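Local coordinates for adherence and virulence protein A (Streptococcus pneumoniae, PDB 6PON), which binds fibronectin and probably serves the pneumococcus in adherence to host tissue and in virulence, at residues L8-L19 with F56-T64. Residues are numbered along the deposited sequence; the frame is centred on the assembly and turned at random.
Sequences LHHIVEELRSEL and FGRIQLTQT
L15 reaches from the helix between two strand residues and divides its branches: CD1 lies 3.7 Å from I59 CG1, while CD2 comes to 3.6 Å from L61 CG. With CG of L15 anti to the carbonyl carbon (chi1 -58°) and the next torsion extended, the two methyls are spread along the strand, and a forked leucine suits a place where neighbours two residues apart must both be met. The L15 and L61 side chains run antiparallel, flank to flank, whereas I59 is crossed at a slant. I59 also serves the preceding part of the helix: its CG2 branch receives L8 CD1 at 3.8 Å, so a beta-branched residue covers L8 and L15 with different arms. At the other end L61 turns its CD2 methyl to L19 CD1, 4.0 Å away, and its CD1 methyl lies near the carboxylate of E18 at the partly exposed margin.

Helix 5-19 thus packs against 58-61, an outermost strand of the antiparallel sheet 23-28, 34-41, 44-51, 58-61, within the NFACT N-terminal and middle domains; the axes of segments 8-19 and 58-61 approach to 9.1 Å, their N-to-C directions 41° apart. V100 of strand 99-107, in the five-stranded sheet, touches both L8 and I59.

I11 meets backbone instead of a side chain, its CD1 lying 3.8 Å from I59 O; L255 of the second subunit packs on I11 too. Q60 points its CB away from the helix, and its amide works along the strand: OE1 takes R58 NE at 2.8 Å, nearly straight in line with the C=O bond (173°), and NE2 gives to L61 O. With R58 NH1 bonded to F56 O, both partners lie close to the guanidinium plane and fix its rotation, while Y263 of the second subunit makes a cation-pi contact with R58.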
loop_
_atom_site.group_PDB
_atom_site.type_symbol
_atom_site.label_atom_id
_atom_site.label_comp_id
_atom_site.label_asym_id
_atom_site.label_seq_id
_atom_site.Cartn_x
_atom_site.Cartn_y
_atom_site.Cartn_z
ATOM N N LEU B 8 11.461 13.604 -17.898
ATOM C CA LEU B 8 11.402 13.721 -19.347
ATOM C C LEU B 8 10.095 13.169 -19.887
ATOM O O LEU B 8 9.572 13.683 -20.882
ATOM C CB LEU B 8 12.602 12.998 -19.956
ATOM C CG LEU B 8 12.818 12.977 -21.470
ATOM C CD1 LEU B 8 12.872 14.389 -21.981
ATOM C CD2 LEU B 8 14.108 12.206 -21.823
ATOM N N HIS B 9 9.540 12.140 -19.232
ATOM C CA HIS B 9 8.228 11.642 -19.634
ATOM C C HIS B 9 7.199 12.755 -19.605
ATOM O O HIS B 9 6.340 12.842 -20.493
ATOM C CB HIS B 9 7.795 10.481 -18.732
ATOM C CG HIS B 9 6.384 10.018 -18.962
ATOM N ND1 HIS B 9 6.083 8.832 -19.595
ATOM C CD2 HIS B 9 5.197 10.574 -18.623
ATOM C CE1 HIS B 9 4.772 8.684 -19.650
ATOM N NE2 HIS B 9 4.210 9.727 -19.065
ATOM N N HIS B 10 7.281 13.633 -18.602
ATOM C CA HIS B 10 6.308 14.713 -18.504
ATOM C C HIS B 10 6.552 15.778 -19.563
ATOM O O HIS B 10 5.621 16.173 -20.276
ATOM C CB HIS B 10 6.319 15.310 -17.094
ATOM C CG HIS B 10 5.634 14.446 -16.083
ATOM N ND1 HIS B 10 4.353 14.693 -15.633
ATOM C CD2 HIS B 10 6.036 13.312 -15.464
ATOM C CE1 HIS B 10 4.009 13.762 -14.765
ATOM N NE2 HIS B 10 5.008 12.907 -14.652
ATOM N N ILE B 11 7.796 16.245 -19.706
ATOM C CA ILE B 11 8.004 17.388 -20.592
ATOM C C ILE B 11 7.855 16.994 -22.060
ATOM O O ILE B 11 7.481 17.828 -22.894
ATOM C CB ILE B 11 9.365 18.064 -20.332
ATOM C CG1 ILE B 11 9.379 19.450 -21.015
ATOM C CG2 ILE B 11 10.507 17.181 -20.831
ATOM C CD1 ILE B 11 10.427 20.428 -20.477
ATOM N N VAL B 12 8.119 15.733 -22.404
ATOM C CA VAL B 12 8.051 15.372 -23.814
ATOM C C VAL B 12 6.607 15.387 -24.280
ATOM O O VAL B 12 6.332 15.612 -25.467
ATOM C CB VAL B 12 8.729 14.016 -24.071
ATOM C CG1 VAL B 12 7.870 12.897 -23.567
ATOM C CG2 VAL B 12 8.999 13.831 -25.557
ATOM N N GLU B 13 5.660 15.200 -23.354
ATOM C CA GLU B 13 4.248 15.355 -23.695
ATOM C C GLU B 13 3.910 16.808 -24.027
ATOM O O GLU B 13 3.161 17.070 -24.980
ATOM C CB GLU B 13 3.372 14.834 -22.555
ATOM C CG GLU B 13 1.903 14.894 -22.889
ATOM C CD GLU B 13 1.544 13.962 -24.032
ATOM O OE1 GLU B 13 0.872 14.398 -24.993
ATOM O OE2 GLU B 13 1.915 12.772 -23.997
ATOM N N GLU B 14 4.453 17.763 -23.253
ATOM C CA GLU B 14 4.293 19.186 -23.566
ATOM C C GLU B 14 4.937 19.534 -24.905
ATOM O O GLU B 14 4.379 20.303 -25.698
ATOM C CB GLU B 14 4.919 20.073 -22.479
ATOM C CG GLU B 14 4.359 19.959 -21.061
ATOM C CD GLU B 14 5.069 20.908 -20.077
ATOM O OE1 GLU B 14 6.099 21.530 -20.463
ATOM O OE2 GLU B 14 4.588 21.040 -18.927
ATOM N N LEU B 15 6.156 19.033 -25.139
ATOM C CA LEU B 15 6.847 19.367 -26.378
ATOM C C LEU B 15 6.066 18.821 -27.558
ATOM O O LEU B 15 5.935 19.485 -28.588
ATOM C CB LEU B 15 8.277 18.816 -26.374
ATOM C CG LEU B 15 9.239 19.252 -25.261
ATOM C CD1 LEU B 15 10.593 18.554 -25.377
ATOM C CD2 LEU B 15 9.418 20.741 -25.250
ATOM N N ARG B 16 5.487 17.633 -27.394
ATOM C CA ARG B 16 4.701 17.037 -28.461
ATOM C C ARG B 16 3.536 17.941 -28.841
ATOM O O ARG B 16 3.397 18.345 -30.008
ATOM C CB ARG B 16 4.210 15.665 -28.021
ATOM C CG ARG B 16 3.767 14.772 -29.137
ATOM C CD ARG B 16 3.312 13.438 -28.577
ATOM N NE ARG B 16 4.426 12.596 -28.149
ATOM C CZ ARG B 16 4.656 12.210 -26.893
ATOM N NH1 ARG B 16 3.852 12.588 -25.911
ATOM N NH2 ARG B 16 5.698 11.431 -26.619
ATOM N N SER B 17 2.712 18.312 -27.857
ATOM C CA SER B 17 1.506 19.053 -28.185
ATOM C C SER B 17 1.802 20.501 -28.566
ATOM O O SER B 17 0.965 21.145 -29.210
ATOM C CB SER B 17 0.506 18.984 -27.019
ATOM O OG SER B 17 0.657 20.060 -26.114
ATOM N N GLU B 18 2.962 21.038 -28.207
ATOM C CA GLU B 18 3.237 22.400 -28.644
ATOM C C GLU B 18 3.928 22.462 -29.994
ATOM O O GLU B 18 3.804 23.475 -30.686
ATOM C CB GLU B 18 4.071 23.150 -27.610
ATOM C CG GLU B 18 3.284 23.473 -26.365
ATOM C CD GLU B 18 2.810 24.917 -26.339
ATOM O OE1 GLU B 18 1.591 25.123 -26.188
ATOM O OE2 GLU B 18 3.629 25.846 -26.461
ATOM N N LEU B 19 4.582 21.394 -30.415
ATOM C CA LEU B 19 5.522 21.481 -31.513
ATOM C C LEU B 19 5.187 20.605 -32.709
ATOM O O LEU B 19 5.553 20.975 -33.830
ATOM C CB LEU B 19 6.931 21.136 -31.014
ATOM C CG LEU B 19 7.480 22.116 -29.982
ATOM C CD1 LEU B 19 8.912 21.762 -29.608
ATOM C CD2 LEU B 19 7.388 23.539 -30.508
ATOM N N PHE B 56 24.195 20.283 -17.197
ATOM C CA PHE B 56 22.921 20.959 -17.407
ATOM C C PHE B 56 22.118 20.376 -18.559
ATOM O O PHE B 56 21.062 20.922 -18.893
ATOM C CB PHE B 56 23.162 22.450 -17.657
ATOM C CG PHE B 56 24.051 23.081 -16.645
ATOM C CD1 PHE B 56 23.942 22.743 -15.300
ATOM C CD2 PHE B 56 25.013 24.002 -17.031
ATOM C CE1 PHE B 56 24.772 23.314 -14.347
ATOM C CE2 PHE B 56 25.846 24.581 -16.091
ATOM C CZ PHE B 56 25.721 24.234 -14.744
ATOM N N GLY B 57 22.601 19.303 -19.173
ATOM C CA GLY B 57 21.961 18.721 -20.333
ATOM C C GLY B 57 20.486 18.528 -20.108
ATOM O O GLY B 57 20.077 18.022 -19.060
ATOM N N ARG B 58 19.683 18.964 -21.068
ATOM C CA ARG B 58 18.234 18.916 -20.950
ATOM C C ARG B 58 17.669 19.269 -22.315
ATOM O O ARG B 58 18.385 19.753 -23.195
ATOM C CB ARG B 58 17.717 19.884 -19.882
ATOM C CG ARG B 58 18.088 21.346 -20.180
ATOM C CD ARG B 58 17.897 22.245 -18.969
ATOM N NE ARG B 58 18.026 23.667 -19.288
ATOM C CZ ARG B 58 19.183 24.319 -19.342
ATOM N NH1 ARG B 58 20.319 23.684 -19.099
ATOM N NH2 ARG B 58 19.207 25.612 -19.627
ATOM N N ILE B 59 16.381 19.001 -22.488
ATOM C CA ILE B 59 15.617 19.507 -23.615
ATOM C C ILE B 59 14.411 20.237 -23.043
ATOM O O ILE B 59 13.800 19.782 -22.070
ATOM C CB ILE B 59 15.199 18.382 -24.588
ATOM C CG1 ILE B 59 14.282 18.938 -25.683
ATOM C CG2 ILE B 59 14.536 17.249 -23.827
ATOM C CD1 ILE B 59 14.184 18.060 -26.919
ATOM N N GLN B 60 14.048 21.355 -23.663
ATOM C CA GLN B 60 13.231 22.317 -22.950
ATOM C C GLN B 60 12.746 23.376 -23.927
ATOM O O GLN B 60 13.524 23.832 -24.766
ATOM C CB GLN B 60 14.092 22.949 -21.838
ATOM C CG GLN B 60 13.438 24.000 -21.069
ATOM C CD GLN B 60 14.406 25.022 -20.506
ATOM O OE1 GLN B 60 15.543 24.705 -20.159
ATOM N NE2 GLN B 60 13.940 26.257 -20.381
ATOM N N LEU B 61 11.480 23.783 -23.814
ATOM C CA LEU B 61 11.106 25.068 -24.394
ATOM C C LEU B 61 11.634 26.174 -23.494
ATOM O O LEU B 61 11.770 25.992 -22.287
ATOM C CB LEU B 61 9.595 25.203 -24.544
ATOM C CG LEU B 61 8.915 24.309 -25.569
ATOM C CD1 LEU B 61 7.422 24.503 -25.455
ATOM C CD2 LEU B 61 9.421 24.653 -26.963
ATOM N N THR B 62 11.956 27.323 -24.084
ATOM C CA THR B 62 12.537 28.379 -23.269
ATOM C C THR B 62 12.118 29.751 -23.774
ATOM O O THR B 62 11.864 29.959 -24.968
ATOM C CB THR B 62 14.066 28.300 -23.227
ATOM O OG1 THR B 62 14.563 29.293 -22.324
ATOM C CG2 THR B 62 14.670 28.558 -24.606
ATOM N N GLN B 63 12.063 30.689 -22.840
ATOM C CA GLN B 63 11.838 32.092 -23.144
ATOM C C GLN B 63 13.129 32.901 -23.066
ATOM O O GLN B 63 13.078 34.130 -23.063
ATOM C CB GLN B 63 10.774 32.671 -22.193
ATOM C CG GLN B 63 9.419 31.977 -22.252
ATOM C CD GLN B 63 8.650 32.273 -23.537
ATOM O OE1 GLN B 63 9.057 33.110 -24.341
ATOM N NE2 GLN B 63 7.534 31.577 -23.734
ATOM N N THR B 64 14.275 32.241 -22.989
ATOM C CA THR B 64 15.541 32.952 -22.948
ATOM C C THR B 64 16.030 33.283 -24.361
ATOM O O THR B 64 15.614 32.688 -25.357
ATOM C CB THR B 64 16.598 32.139 -22.195
ATOM O OG1 THR B 64 16.901 30.954 -22.927
ATOM C CG2 THR B 64 16.089 31.733 -20.816
#